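5'-deoxynucleotidase (Archaeoglobus fulgidus, PDB 1YNB) probably removes the 5'-phosphate from 2'-deoxyribonucleoside 5'-monophosphates by metal-dependent hydrolysis, working as a homodimer of the HD-domain family. Local coordinates at residues L20-R25 with E37-N43; G27-I33 with V139-F145; L53-E59 with Y119-A123; L126-F130 with I159-L163. One frame throughout, in Å; residues are numbered along the deposited sequence.

Contact 1. Residues L20-R25 with E37-N43; sequences LKLTPR and ESVAEHN. Unlike the reference sequence in segment 37-43: N43 (reference Ser).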
loop_
_atom_site.group_PDB
_atom_site.type_symbol
_atom_site.label_atom_id
_atom_site.label_comp_id
_atom_site.label_asym_id
_atom_site.label_seq_id
_atom_site.Cartn_x
_atom_site.Cartn_y
_atom_site.Cartn_z
ATOM N N LEU A 20 4.427 14.015 6.805
ATOM C CA LEU A 20 3.472 13.199 7.526
ATOM C C LEU A 20 3.555 11.726 7.102
ATOM O O LEU A 20 3.020 10.860 7.810
ATOM C CB LEU A 20 2.043 13.709 7.340
ATOM C CG LEU A 20 1.838 15.042 8.090
ATOM C CD1 LEU A 20 0.475 15.600 7.743
ATOM C CD2 LEU A 20 1.945 14.813 9.600
ATOM N N LYS A 21 4.221 11.442 5.976
ATOM C CA LYS A 21 4.386 10.038 5.554
ATOM C C LYS A 21 5.554 9.491 6.393
ATOM O O LYS A 21 5.793 8.288 6.414
ATOM C CB LYS A 21 4.849 9.872 4.106
ATOM C CG LYS A 21 4.070 10.648 3.032
ATOM C CD LYS A 21 4.620 10.248 1.620
ATOM C CE LYS A 21 3.824 10.892 0.462
ATOM N NZ LYS A 21 4.457 10.525 -0.852
ATOM N N LEU A 22 6.272 10.391 7.049
ATOM C CA LEU A 22 7.450 10.040 7.828
ATOM C C LEU A 22 7.214 10.298 9.322
ATOM O O LEU A 22 8.154 10.369 10.087
ATOM C CB LEU A 22 8.623 10.908 7.370
ATOM C CG LEU A 22 8.896 10.888 5.863
ATOM C CD1 LEU A 22 9.875 12.009 5.454
ATOM C CD2 LEU A 22 9.403 9.504 5.509
ATOM N N THR A 23 5.962 10.511 9.724
ATOM C CA THR A 23 5.643 10.749 11.128
ATOM C C THR A 23 4.825 9.536 11.616
ATOM O O THR A 23 3.688 9.319 11.197
ATOM C CB THR A 23 4.770 12.035 11.290
ATOM O OG1 THR A 23 5.483 13.171 10.789
ATOM C CG2 THR A 23 4.434 12.257 12.738
ATOM N N PRO A 24 5.395 8.713 12.506
ATOM C CA PRO A 24 4.589 7.573 12.948
ATOM C C PRO A 24 3.395 7.954 13.812
ATOM O O PRO A 24 3.425 8.987 14.499
ATOM C CB PRO A 24 5.595 6.711 13.750
ATOM C CG PRO A 24 6.519 7.697 14.284
ATOM C CD PRO A 24 6.726 8.729 13.152
ATOM N N ARG A 25 2.349 7.127 13.760
ATOM C CA ARG A 25 1.205 7.262 14.656
ATOM C C ARG A 25 1.858 6.642 15.925
ATOM O O ARG A 25 1.992 5.433 16.043
ATOM C CB ARG A 25 0.051 6.442 14.113
ATOM C CG ARG A 25 -0.649 7.279 12.960
ATOM C CD ARG A 25 -1.727 8.204 13.627
ATOM N NE ARG A 25 -2.872 7.399 14.015
ATOM C CZ ARG A 25 -3.921 7.902 14.682
ATOM N NH1 ARG A 25 -3.902 9.193 15.007
ATOM N NH2 ARG A 25 -4.947 7.147 15.022
ATOM N N GLU A 37 1.544 2.425 11.156
ATOM C CA GLU A 37 1.000 3.357 10.152
ATOM C C GLU A 37 1.580 4.762 10.417
ATOM O O GLU A 37 1.959 5.109 11.555
ATOM C CB GLU A 37 -0.529 3.404 10.298
ATOM C CG GLU A 37 -1.009 3.480 11.753
ATOM C CD GLU A 37 -2.239 4.386 11.941
ATOM O OE1 GLU A 37 -2.585 4.659 13.111
ATOM O OE2 GLU A 37 -2.854 4.783 10.909
ATOM N N SER A 38 1.623 5.594 9.378
ATOM C CA SER A 38 2.124 6.964 9.493
ATOM C C SER A 38 0.872 7.855 9.709
ATOM O O SER A 38 -0.271 7.407 9.503
ATOM C CB SER A 38 2.853 7.404 8.199
ATOM O OG SER A 38 1.950 7.417 7.102
ATOM N N VAL A 39 1.093 9.083 10.136
ATOM C CA VAL A 39 -0.043 10.006 10.323
ATOM C C VAL A 39 -0.759 10.170 8.956
ATOM O O VAL A 39 -1.988 10.154 8.878
ATOM C CB VAL A 39 0.467 11.344 10.842
ATOM C CG1 VAL A 39 -0.708 12.386 10.862
ATOM C CG2 VAL A 39 0.991 11.148 12.266
ATOM N N ALA A 40 0.019 10.324 7.890
ATOM C CA ALA A 40 -0.533 10.355 6.518
ATOM C C ALA A 40 -1.505 9.185 6.228
ATOM O O ALA A 40 -2.596 9.393 5.655
ATOM C CB ALA A 40 0.640 10.325 5.482
ATOM N N GLU A 41 -1.119 7.939 6.569
ATOM C CA GLU A 41 -1.993 6.800 6.340
ATOM C C GLU A 41 -3.281 6.863 7.186
ATOM O O GLU A 41 -4.362 6.486 6.719
ATOM C CB GLU A 41 -1.215 5.500 6.606
ATOM C CG GLU A 41 -0.155 5.278 5.496
ATOM C CD GLU A 41 0.871 4.209 5.846
ATOM O OE1 GLU A 41 1.108 3.990 7.058
ATOM O OE2 GLU A 41 1.453 3.622 4.911
ATOM N N HIS A 42 -3.155 7.302 8.447
ATOM C CA HIS A 42 -4.336 7.474 9.313
ATOM C C HIS A 42 -5.318 8.501 8.638
ATOM O O HIS A 42 -6.506 8.232 8.531
ATOM C CB HIS A 42 -3.899 8.019 10.688
ATOM C CG HIS A 42 -5.018 8.585 11.510
ATOM N ND1 HIS A 42 -6.103 7.839 11.899
ATOM C CD2 HIS A 42 -5.218 9.834 12.002
ATOM C CE1 HIS A 42 -6.930 8.600 12.604
ATOM N NE2 HIS A 42 -6.416 9.813 12.683
ATOM N N ASN A 43 -4.797 9.647 8.201
ATOM C CA ASN A 43 -5.629 10.716 7.575
ATOM C C ASN A 43 -6.278 10.231 6.284
ATOM O O ASN A 43 -7.427 10.581 5.961
ATOM C CB ASN A 43 -4.773 11.921 7.234
ATOM C CG ASN A 43 -4.173 12.575 8.448
ATOM O OD1 ASN A 43 -3.093 13.171 8.363
ATOM N ND2 ASN A 43 -4.867 12.498 9.582
HETATM O O HOH W 1 -5.177 4.617 13.626
#
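E37 OE1 is gripped by three donors. R25 NE reaches it at 2.9 Å in a salt bridge whose N-H is nearly straight on the oxygen (169°), and the bond lies in the guanidinium plane while meeting the carboxylate from above its own plane. A water donates to the same OE1 at 2.6 Å and accepts from R25 NH2, and W28 NE1 is the third donor. Bends at chi2 and chi3 fold the R25 chain back, laying its guanidinium flat over one face of the H42 ring, with centres 3.4 Å apart and planes at 3°. H42 belongs to an H...HD...D constellation with H74, D75 and D124, consistent with the metal site of an HD-domain hydrolase, though no metal is bound to these residues here; E127 holds its ND1. The 20-25 loop is tied to the start of helix 39-56 through its backbone: V39 N donates to T23 O at 2.8 Å, A40 N to L20 O at 3.0 Å, and R25 N to E37 O. S38 and E41 form a capping box at that helix start, and S38 OG also hydrogen-bonds E41 OE2 of the second subunit. L20 CD2 packs on V39 CG1 at 3.8 Å. K21 NZ forms salt bridges to E37 and E127 of the second subunit.

Contact 2. Residues G27-I33 with V139-F145; sequences GWLKLGI and VSYAIRF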
loop_
_atom_site.group_PDB
_atom_site.type_symbol
_atom_site.label_atom_id
_atom_site.label_comp_id
_atom_site.label_asym_id
_atom_site.label_seq_id
_atom_site.Cartn_x
_atom_site.Cartn_y
_atom_site.Cartn_z
ATOM N N GLY A 27 1.207 6.211 19.287
ATOM C CA GLY A 27 0.569 5.374 20.296
ATOM C C GLY A 27 0.873 3.908 20.119
ATOM O O GLY A 27 0.924 3.139 21.101
ATOM N N TRP A 28 1.082 3.493 18.866
ATOM C CA TRP A 28 1.397 2.095 18.604
ATOM C C TRP A 28 2.798 1.627 18.978
ATOM O O TRP A 28 2.993 0.432 19.198
ATOM C CB TRP A 28 1.258 1.764 17.140
ATOM C CG TRP A 28 -0.078 2.183 16.533
ATOM C CD1 TRP A 28 -0.251 3.111 15.547
ATOM C CD2 TRP A 28 -1.377 1.689 16.874
ATOM N NE1 TRP A 28 -1.602 3.232 15.243
ATOM C CE2 TRP A 28 -2.314 2.367 16.049
ATOM C CE3 TRP A 28 -1.856 0.744 17.802
ATOM C CZ2 TRP A 28 -3.679 2.128 16.129
ATOM C CZ3 TRP A 28 -3.222 0.508 17.891
ATOM C CH2 TRP A 28 -4.126 1.199 17.050
ATOM N N LEU A 29 3.759 2.536 18.988
ATOM C CA LEU A 29 5.136 2.177 19.258
ATOM C C LEU A 29 5.344 1.484 20.596
ATOM O O LEU A 29 6.146 0.560 20.670
ATOM C CB LEU A 29 6.029 3.409 19.201
ATOM C CG LEU A 29 6.012 4.123 17.832
ATOM C CD1 LEU A 29 6.627 5.504 17.998
ATOM C CD2 LEU A 29 6.745 3.290 16.804
ATOM N N LYS A 30 4.647 1.942 21.639
ATOM C CA LYS A 30 4.827 1.316 22.948
ATOM C C LYS A 30 4.267 -0.095 23.000
ATOM O O LYS A 30 4.617 -0.876 23.920
ATOM C CB LYS A 30 4.234 2.189 24.059
ATOM C CG LYS A 30 2.756 2.332 24.023
ATOM C CD LYS A 30 2.328 3.347 25.089
ATOM C CE LYS A 30 0.825 3.591 25.057
ATOM N NZ LYS A 30 0.338 4.078 23.701
ATOM N N LEU A 31 3.418 -0.457 22.037
ATOM C CA LEU A 31 2.886 -1.810 21.985
ATOM C C LEU A 31 3.864 -2.737 21.283
ATOM O O LEU A 31 3.576 -3.927 21.131
ATOM C CB LEU A 31 1.565 -1.865 21.236
ATOM C CG LEU A 31 0.290 -1.567 22.006
ATOM C CD1 LEU A 31 0.398 -0.193 22.599
ATOM C CD2 LEU A 31 -0.933 -1.679 21.073
ATOM N N GLY A 32 4.971 -2.179 20.817
ATOM C CA GLY A 32 6.009 -2.961 20.141
ATOM C C GLY A 32 5.832 -3.139 18.647
ATOM O O GLY A 32 6.584 -3.871 18.010
ATOM N N ILE A 33 4.846 -2.451 18.077
ATOM C CA ILE A 33 4.608 -2.502 16.630
ATOM C C ILE A 33 5.701 -1.680 15.998
ATOM O O ILE A 33 5.773 -0.477 16.163
ATOM C CB ILE A 33 3.207 -1.938 16.279
ATOM C CG1 ILE A 33 2.145 -2.847 16.888
ATOM C CG2 ILE A 33 3.039 -1.865 14.759
ATOM C CD1 ILE A 33 0.785 -2.190 17.096
ATOM N N VAL A 139 -0.701 -7.957 18.037
ATOM C CA VAL A 139 -0.544 -7.685 19.455
ATOM C C VAL A 139 -1.937 -7.534 20.036
ATOM O O VAL A 139 -2.672 -6.574 19.725
ATOM C CB VAL A 139 0.270 -6.405 19.659
ATOM C CG1 VAL A 139 0.372 -6.105 21.136
ATOM C CG2 VAL A 139 1.683 -6.588 19.052
ATOM N N SER A 140 -2.319 -8.501 20.865
ATOM C CA SER A 140 -3.653 -8.522 21.423
ATOM C C SER A 140 -4.142 -7.234 22.016
ATOM O O SER A 140 -5.291 -6.871 21.804
ATOM C CB SER A 140 -3.764 -9.615 22.493
ATOM O OG SER A 140 -3.663 -10.875 21.842
ATOM N N TYR A 141 -3.265 -6.564 22.760
ATOM C CA TYR A 141 -3.625 -5.343 23.467
ATOM C C TYR A 141 -4.076 -4.215 22.525
ATOM O O TYR A 141 -4.775 -3.304 22.949
ATOM C CB TYR A 141 -2.452 -4.862 24.305
ATOM C CG TYR A 141 -2.834 -3.775 25.289
ATOM C CD1 TYR A 141 -3.446 -4.097 26.502
ATOM C CD2 TYR A 141 -2.569 -2.430 25.016
ATOM C CE1 TYR A 141 -3.781 -3.102 27.430
ATOM C CE2 TYR A 141 -2.895 -1.433 25.927
ATOM C CZ TYR A 141 -3.499 -1.783 27.134
ATOM O OH TYR A 141 -3.815 -0.813 28.055
ATOM N N ALA A 142 -3.675 -4.290 21.262
ATOM C CA ALA A 142 -4.086 -3.243 20.297
ATOM C C ALA A 142 -5.600 -3.049 20.312
ATOM O O ALA A 142 -6.078 -1.966 19.997
ATOM C CB ALA A 142 -3.640 -3.616 18.896
ATOM N N ILE A 143 -6.356 -4.086 20.658
ATOM C CA ILE A 143 -7.814 -4.004 20.664
ATOM C C ILE A 143 -8.347 -2.947 21.625
ATOM O O ILE A 143 -9.487 -2.512 21.470
ATOM C CB ILE A 143 -8.496 -5.393 20.980
ATOM C CG1 ILE A 143 -9.968 -5.369 20.544
ATOM C CG2 ILE A 143 -8.418 -5.738 22.482
ATOM C CD1 ILE A 143 -10.132 -5.363 19.025
ATOM N N ARG A 144 -7.539 -2.524 22.595
ATOM C CA ARG A 144 -8.013 -1.530 23.543
ATOM C C ARG A 144 -8.262 -0.194 22.854
ATOM O O ARG A 144 -9.092 0.597 23.324
ATOM C CB ARG A 144 -7.007 -1.300 24.678
ATOM C CG ARG A 144 -6.810 -2.470 25.633
ATOM C CD ARG A 144 -8.132 -2.998 26.165
ATOM N NE ARG A 144 -7.961 -3.865 27.331
ATOM C CZ ARG A 144 -7.175 -4.940 27.380
ATOM N NH1 ARG A 144 -6.464 -5.312 26.317
ATOM N NH2 ARG A 144 -7.088 -5.639 28.514
ATOM N N PHE A 145 -7.515 0.085 21.787
ATOM C CA PHE A 145 -7.711 1.348 21.063
ATOM C C PHE A 145 -9.058 1.350 20.327
ATOM O O PHE A 145 -9.486 2.388 19.816
ATOM C CB PHE A 145 -6.568 1.594 20.050
ATOM C CG PHE A 145 -5.230 1.951 20.676
ATOM C CD1 PHE A 145 -4.826 3.290 20.793
ATOM C CD2 PHE A 145 -4.343 0.952 21.079
ATOM C CE1 PHE A 145 -3.557 3.629 21.290
ATOM C CE2 PHE A 145 -3.072 1.277 21.578
ATOM C CZ PHE A 145 -2.677 2.616 21.681
#
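W28 and F145 meet most closely, CZ3 of the indole lying 3.4 Å from F145 CD2, above one face of the phenyl ring and toward its rim. The two rings are oblique, with the six-membered ring of W28 4.5 Å from the F145 ring between centroids and the planes at 46°. L31 reaches F145 at the ring edge, its CD2 3.7 Å from CE2, and the same methyl sits 3.6 Å from A142 CA, so that this branch is set between the backbone of A142 and the phenyl edge. Along the other end of the contact, L31 CG comes to the edge of the Y141 ring, and V139 CG2 lies 4.3 Å from I33 CG1. This apolar patch joins two connections between the main helices of the HD-domain fold: the loop ahead of helix 39-56 and the 3-10 segment that begins at 140, on the way to helix 154-166. At the rim, K30 curls back at chi4 (-58°) to donate from NZ to G27 O at 2.8 Å, on a lone pair in the carbonyl plane, which brings its ammonium to the F145 edge, NZ being 3.9 Å from CZ. Behind the first shell, the indole is positioned by an edge-to-face pairing with Y135 and by packing on P36 and L128.

Contact 3. Residues L53-E59 with Y119-A123; sequences LALKSGE and YVSDA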
loop_
_atom_site.group_PDB
_atom_site.type_symbol
_atom_site.label_atom_id
_atom_site.label_comp_id
_atom_site.label_asym_id
_atom_site.label_seq_id
_atom_site.Cartn_x
_atom_site.Cartn_y
_atom_site.Cartn_z
ATOM N N LEU A 53 -19.285 8.491 6.323
ATOM C CA LEU A 53 -20.171 8.935 7.411
ATOM C C LEU A 53 -21.162 9.991 6.927
ATOM O O LEU A 53 -22.339 9.955 7.287
ATOM C CB LEU A 53 -19.378 9.514 8.583
ATOM C CG LEU A 53 -18.558 8.489 9.395
ATOM C CD1 LEU A 53 -17.814 9.175 10.505
ATOM C CD2 LEU A 53 -19.470 7.423 9.942
ATOM N N ALA A 54 -20.678 10.929 6.121
ATOM C CA ALA A 54 -21.551 11.987 5.610
ATOM C C ALA A 54 -22.603 11.388 4.703
ATOM O O ALA A 54 -23.783 11.656 4.871
ATOM C CB ALA A 54 -20.721 13.034 4.858
ATOM N N LEU A 55 -22.207 10.561 3.745
ATOM C CA LEU A 55 -23.190 9.987 2.853
ATOM C C LEU A 55 -24.249 9.167 3.583
ATOM O O LEU A 55 -25.466 9.322 3.334
ATOM C CB LEU A 55 -22.512 9.122 1.797
ATOM C CG LEU A 55 -21.744 9.852 0.691
ATOM C CD1 LEU A 55 -21.321 8.833 -0.364
ATOM C CD2 LEU A 55 -22.628 10.936 0.044
ATOM N N LYS A 56 -23.791 8.294 4.483
ATOM C CA LYS A 56 -24.697 7.446 5.250
ATOM C C LYS A 56 -25.565 8.264 6.200
ATOM O O LYS A 56 -26.561 7.764 6.707
ATOM C CB LYS A 56 -23.896 6.398 6.045
ATOM C CG LYS A 56 -23.299 5.283 5.184
ATOM C CD LYS A 56 -24.339 4.221 4.851
ATOM C CE LYS A 56 -23.962 3.460 3.589
ATOM N NZ LYS A 56 -24.892 2.328 3.311
ATOM N N SER A 57 -25.178 9.501 6.464
ATOM C CA SER A 57 -25.949 10.372 7.343
ATOM C C SER A 57 -26.926 11.194 6.515
ATOM O O SER A 57 -27.515 12.149 7.014
ATOM C CB SER A 57 -25.036 11.325 8.106
ATOM O OG SER A 57 -24.260 10.625 9.063
ATOM N N GLY A 58 -27.059 10.828 5.249
ATOM C CA GLY A 58 -27.950 11.523 4.351
ATOM C C GLY A 58 -27.426 12.791 3.698
ATOM O O GLY A 58 -28.138 13.361 2.861
ATOM N N GLU A 59 -26.216 13.241 4.052
ATOM C CA GLU A 59 -25.653 14.468 3.470
ATOM C C GLU A 59 -25.329 14.308 1.977
ATOM O O GLU A 59 -25.320 13.190 1.439
ATOM C CB GLU A 59 -24.424 14.909 4.274
ATOM C CG GLU A 59 -24.729 15.070 5.773
ATOM C CD GLU A 59 -24.647 16.511 6.278
ATOM O OE1 GLU A 59 -24.716 17.453 5.459
ATOM O OE2 GLU A 59 -24.526 16.708 7.506
ATOM N N TYR A 119 -18.164 14.923 11.566
ATOM C CA TYR A 119 -17.821 13.746 10.770
ATOM C C TYR A 119 -16.310 13.490 10.854
ATOM O O TYR A 119 -15.872 12.339 10.849
ATOM C CB TYR A 119 -18.227 13.915 9.302
ATOM C CG TYR A 119 -19.719 14.044 9.115
ATOM C CD1 TYR A 119 -20.582 13.021 9.524
ATOM C CD2 TYR A 119 -20.278 15.223 8.601
ATOM C CE1 TYR A 119 -21.964 13.167 9.440
ATOM C CE2 TYR A 119 -21.669 15.375 8.509
ATOM C CZ TYR A 119 -22.502 14.342 8.937
ATOM O OH TYR A 119 -23.870 14.492 8.910
ATOM N N VAL A 120 -15.524 14.559 10.928
ATOM C CA VAL A 120 -14.078 14.424 11.016
ATOM C C VAL A 120 -13.724 13.780 12.348
ATOM O O VAL A 120 -12.899 12.856 12.409
ATOM C CB VAL A 120 -13.373 15.796 10.899
ATOM C CG1 VAL A 120 -11.840 15.630 11.027
ATOM C CG2 VAL A 120 -13.698 16.417 9.532
ATOM N N SER A 121 -14.356 14.262 13.411
ATOM C CA SER A 121 -14.099 13.749 14.754
ATOM C C SER A 121 -14.430 12.260 14.862
ATOM O O SER A 121 -13.626 11.490 15.391
ATOM C CB SER A 121 -14.928 14.524 15.792
ATOM O OG SER A 121 -14.560 14.136 17.109
ATOM N N ASP A 122 -15.607 11.865 14.381
ATOM C CA ASP A 122 -16.022 10.469 14.421
ATOM C C ASP A 122 -15.114 9.606 13.517
ATOM O O ASP A 122 -14.776 8.456 13.863
ATOM C CB ASP A 122 -17.455 10.299 13.924
ATOM C CG ASP A 122 -18.515 10.426 15.047
ATOM O OD1 ASP A 122 -18.186 10.729 16.222
ATOM O OD2 ASP A 122 -19.683 10.205 14.721
ATOM N N ALA A 123 -14.749 10.150 12.362
ATOM C CA ALA A 123 -13.901 9.385 11.417
ATOM C C ALA A 123 -12.513 9.098 11.989
ATOM O O ALA A 123 -11.964 8.013 11.748
ATOM C CB ALA A 123 -13.783 10.147 10.057
#
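A Schellman motif ends helix 39-56, and the ring of Y119 from helix 117-135 lies across this last turn. G58, with positive phi, is its C' residue: E59 N bonds to A54 O and G58 N to L55 O. One face of the Y119 ring is covered by backbone, A54 CA standing 4.1 Å from the ring centroid and only 12° off the normal, a CH-pi contact. At the far end of the ring, Y119 OH donates to E59 OE2 at 2.7 Å, using the anti lone pair of that oxygen; the carboxylate plane stands nearly upright to the ring plane (83°), and OE2 lies at the ring edge. The E59 chain bends at chi2 (-113°) to bring its carboxylate back to the hydroxyl. S57 OG is also at the edge, 3.4 Å from Y119 CE1, while donating to L53 O at 2.7 Å. Nearer the helix 117-135 backbone, L53 CB touches Y119 CD1 at 3.8 Å, and L53 CD1 comes within 3.6 Å of D122 CB. The carboxylate of D122 is turned to the backbone N-H groups of K152 and T153. The arrangement is that of a glycine-terminated helix C-terminus packed on a neighbouring helix of the all-helical HD domain.

Contact 4. Residues L126-F130 with I159-L163; sequences LELAF and IYRVL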
loop_
_atom_site.group_PDB
_atom_site.type_symbol
_atom_site.label_atom_id
_atom_site.label_comp_id
_atom_site.label_asym_id
_atom_site.label_seq_id
_atom_site.Cartn_x
_atom_site.Cartn_y
_atom_site.Cartn_z
ATOM N N LEU A 126 -13.067 6.347 14.524
ATOM C CA LEU A 126 -13.409 5.091 13.882
ATOM C C LEU A 126 -12.177 4.519 13.174
ATOM O O LEU A 126 -12.019 3.292 13.149
ATOM C CB LEU A 126 -14.499 5.248 12.812
ATOM C CG LEU A 126 -15.933 4.824 13.113
ATOM C CD1 LEU A 126 -16.704 4.821 11.777
ATOM C CD2 LEU A 126 -16.004 3.408 13.751
ATOM N N GLU A 127 -11.382 5.382 12.538
ATOM C CA GLU A 127 -10.185 4.909 11.829
ATOM C C GLU A 127 -9.281 4.174 12.857
ATOM O O GLU A 127 -8.714 3.067 12.589
ATOM C CB GLU A 127 -9.439 6.072 11.191
ATOM C CG GLU A 127 -8.496 5.661 10.024
ATOM C CD GLU A 127 -7.237 4.888 10.470
ATOM O OE1 GLU A 127 -6.597 5.283 11.484
ATOM O OE2 GLU A 127 -6.886 3.899 9.777
ATOM N N LEU A 128 -9.107 4.818 13.999
ATOM C CA LEU A 128 -8.300 4.236 15.089
ATOM C C LEU A 128 -8.867 2.894 15.524
ATOM O O LEU A 128 -8.108 1.923 15.702
ATOM C CB LEU A 128 -8.264 5.196 16.295
ATOM C CG LEU A 128 -7.612 4.672 17.587
ATOM C CD1 LEU A 128 -6.103 4.441 17.398
ATOM C CD2 LEU A 128 -7.808 5.724 18.619
ATOM N N ALA A 129 -10.190 2.795 15.696
ATOM C CA ALA A 129 -10.796 1.520 16.091
ATOM C C ALA A 129 -10.538 0.444 15.020
ATOM O O ALA A 129 -10.218 -0.698 15.340
ATOM C CB ALA A 129 -12.338 1.679 16.336
ATOM N N PHE A 130 -10.691 0.783 13.738
ATOM C CA PHE A 130 -10.415 -0.213 12.692
ATOM C C PHE A 130 -8.932 -0.665 12.752
ATOM O O PHE A 130 -8.645 -1.867 12.619
ATOM C CB PHE A 130 -10.654 0.366 11.277
ATOM C CG PHE A 130 -12.040 0.115 10.768
ATOM C CD1 PHE A 130 -13.102 0.926 11.181
ATOM C CD2 PHE A 130 -12.283 -0.929 9.889
ATOM C CE1 PHE A 130 -14.416 0.678 10.690
ATOM C CE2 PHE A 130 -13.548 -1.192 9.400
ATOM C CZ PHE A 130 -14.639 -0.377 9.799
ATOM N N ILE A 159 -21.533 1.650 12.183
ATOM C CA ILE A 159 -20.331 1.046 11.573
ATOM C C ILE A 159 -19.452 0.434 12.681
ATOM O O ILE A 159 -18.927 -0.657 12.542
ATOM C CB ILE A 159 -19.524 2.121 10.808
ATOM C CG1 ILE A 159 -20.270 2.488 9.523
ATOM C CG2 ILE A 159 -18.123 1.586 10.394
ATOM C CD1 ILE A 159 -19.582 3.609 8.782
ATOM N N TYR A 160 -19.273 1.173 13.761
ATOM C CA TYR A 160 -18.475 0.702 14.896
ATOM C C TYR A 160 -19.071 -0.596 15.471
ATOM O O TYR A 160 -18.351 -1.557 15.766
ATOM C CB TYR A 160 -18.458 1.782 15.977
ATOM C CG TYR A 160 -17.732 1.401 17.232
ATOM C CD1 TYR A 160 -16.355 1.176 17.222
ATOM C CD2 TYR A 160 -18.414 1.244 18.437
ATOM C CE1 TYR A 160 -15.679 0.812 18.374
ATOM C CE2 TYR A 160 -17.733 0.868 19.620
ATOM C CZ TYR A 160 -16.364 0.660 19.572
ATOM O OH TYR A 160 -15.671 0.322 20.726
ATOM N N ARG A 161 -20.387 -0.626 15.637
ATOM C CA ARG A 161 -21.022 -1.820 16.186
ATOM C C ARG A 161 -20.706 -3.052 15.339
ATOM O O ARG A 161 -20.386 -4.116 15.876
ATOM C CB ARG A 161 -22.557 -1.633 16.298
ATOM C CG ARG A 161 -23.239 -2.888 16.860
ATOM C CD ARG A 161 -24.724 -2.749 17.052
ATOM N NE ARG A 161 -25.279 -3.951 17.680
ATOM C CZ ARG A 161 -26.586 -4.185 17.814
ATOM N NH1 ARG A 161 -27.470 -3.299 17.367
ATOM N NH2 ARG A 161 -27.019 -5.293 18.407
ATOM N N VAL A 162 -20.801 -2.923 14.011
ATOM C CA VAL A 162 -20.513 -4.058 13.142
ATOM C C VAL A 162 -19.011 -4.389 13.158
ATOM O O VAL A 162 -18.652 -5.567 13.140
ATOM C CB VAL A 162 -21.019 -3.802 11.686
ATOM C CG1 VAL A 162 -20.604 -4.945 10.742
ATOM C CG2 VAL A 162 -22.552 -3.720 11.722
ATOM N N LEU A 163 -18.155 -3.362 13.201
ATOM C CA LEU A 163 -16.695 -3.565 13.256
ATOM C C LEU A 163 -16.389 -4.490 14.439
ATOM O O LEU A 163 -15.624 -5.454 14.310
ATOM C CB LEU A 163 -15.971 -2.248 13.537
ATOM C CG LEU A 163 -14.481 -1.916 13.286
ATOM C CD1 LEU A 163 -13.907 -1.166 14.501
ATOM C CD2 LEU A 163 -13.671 -3.115 12.825
#
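One face of the F130 ring carries L163, whose CG lies 3.7 Å from the ring centroid and 11° off the normal, a CH-pi contact over the centre of the face. The L163 methyl CD2 rests over the CD2-CE2 side of the same face. At the edge, in the ring plane, stand I159 CG2, 3.8 Å from F130 CE1, and the carbonyl oxygen L126 O. The Y160 ring is met at its edge by A129 CB, 4.0 Å from CE1. L163 has CG anti to its backbone N (chi1 -161°), which carries the branch across to helix 117-135; from there its CD1 turns to A129 CB at 3.7 Å while CG and CD2 serve the phenyl face. L126 divides its two methyls between neighbours: CD1 meets I159 CG2 at 3.8 Å, the two side chains crossing at about a right angle, and CD2 meets Y160 CB at 3.7 Å. I159 CG2 is thus shared by L126 and F130. This is near-parallel helix packing in the all-helical HD-domain fold, joining helix 117-135 to the later helix 154-166; the segments run at 7°, with axes 10.7 Å apart. H15 of the second subunit makes an edge-to-face pair with the F130 ring and also packs on L163, so the dimer partner borders this layer. The Y160 hydroxyl bonds outside it, to the carbonyl of A146. Between the two segments the side-chain contact is wholly apolar; its specificity therefore rests on shape, with L163 over the face of the phenyl and I159 at its edge, rather than on directed polar bonds.

From the N terminus, contact 1 closes a short loop, joining the 20-25 stretch after helix 8-18 to the start of helix 39-56. Contact 2 opens within that loop, at 27-33, and closes far along the chain at 139-145, so the two cross; W28 and E37 join them directly. Contact 3, from the end of helix 39-56 to helix 117-135, lies entirely within the long span of contact 2. Contact 4 starts on helix 117-135 before contact 2 closes and ends on helix 154-166, crossing it. Helix 117-135 serves contacts 3 and 4, and E127 links it to H42 of contact 1. Contacts 1, 3 and 4 also touch the second subunit.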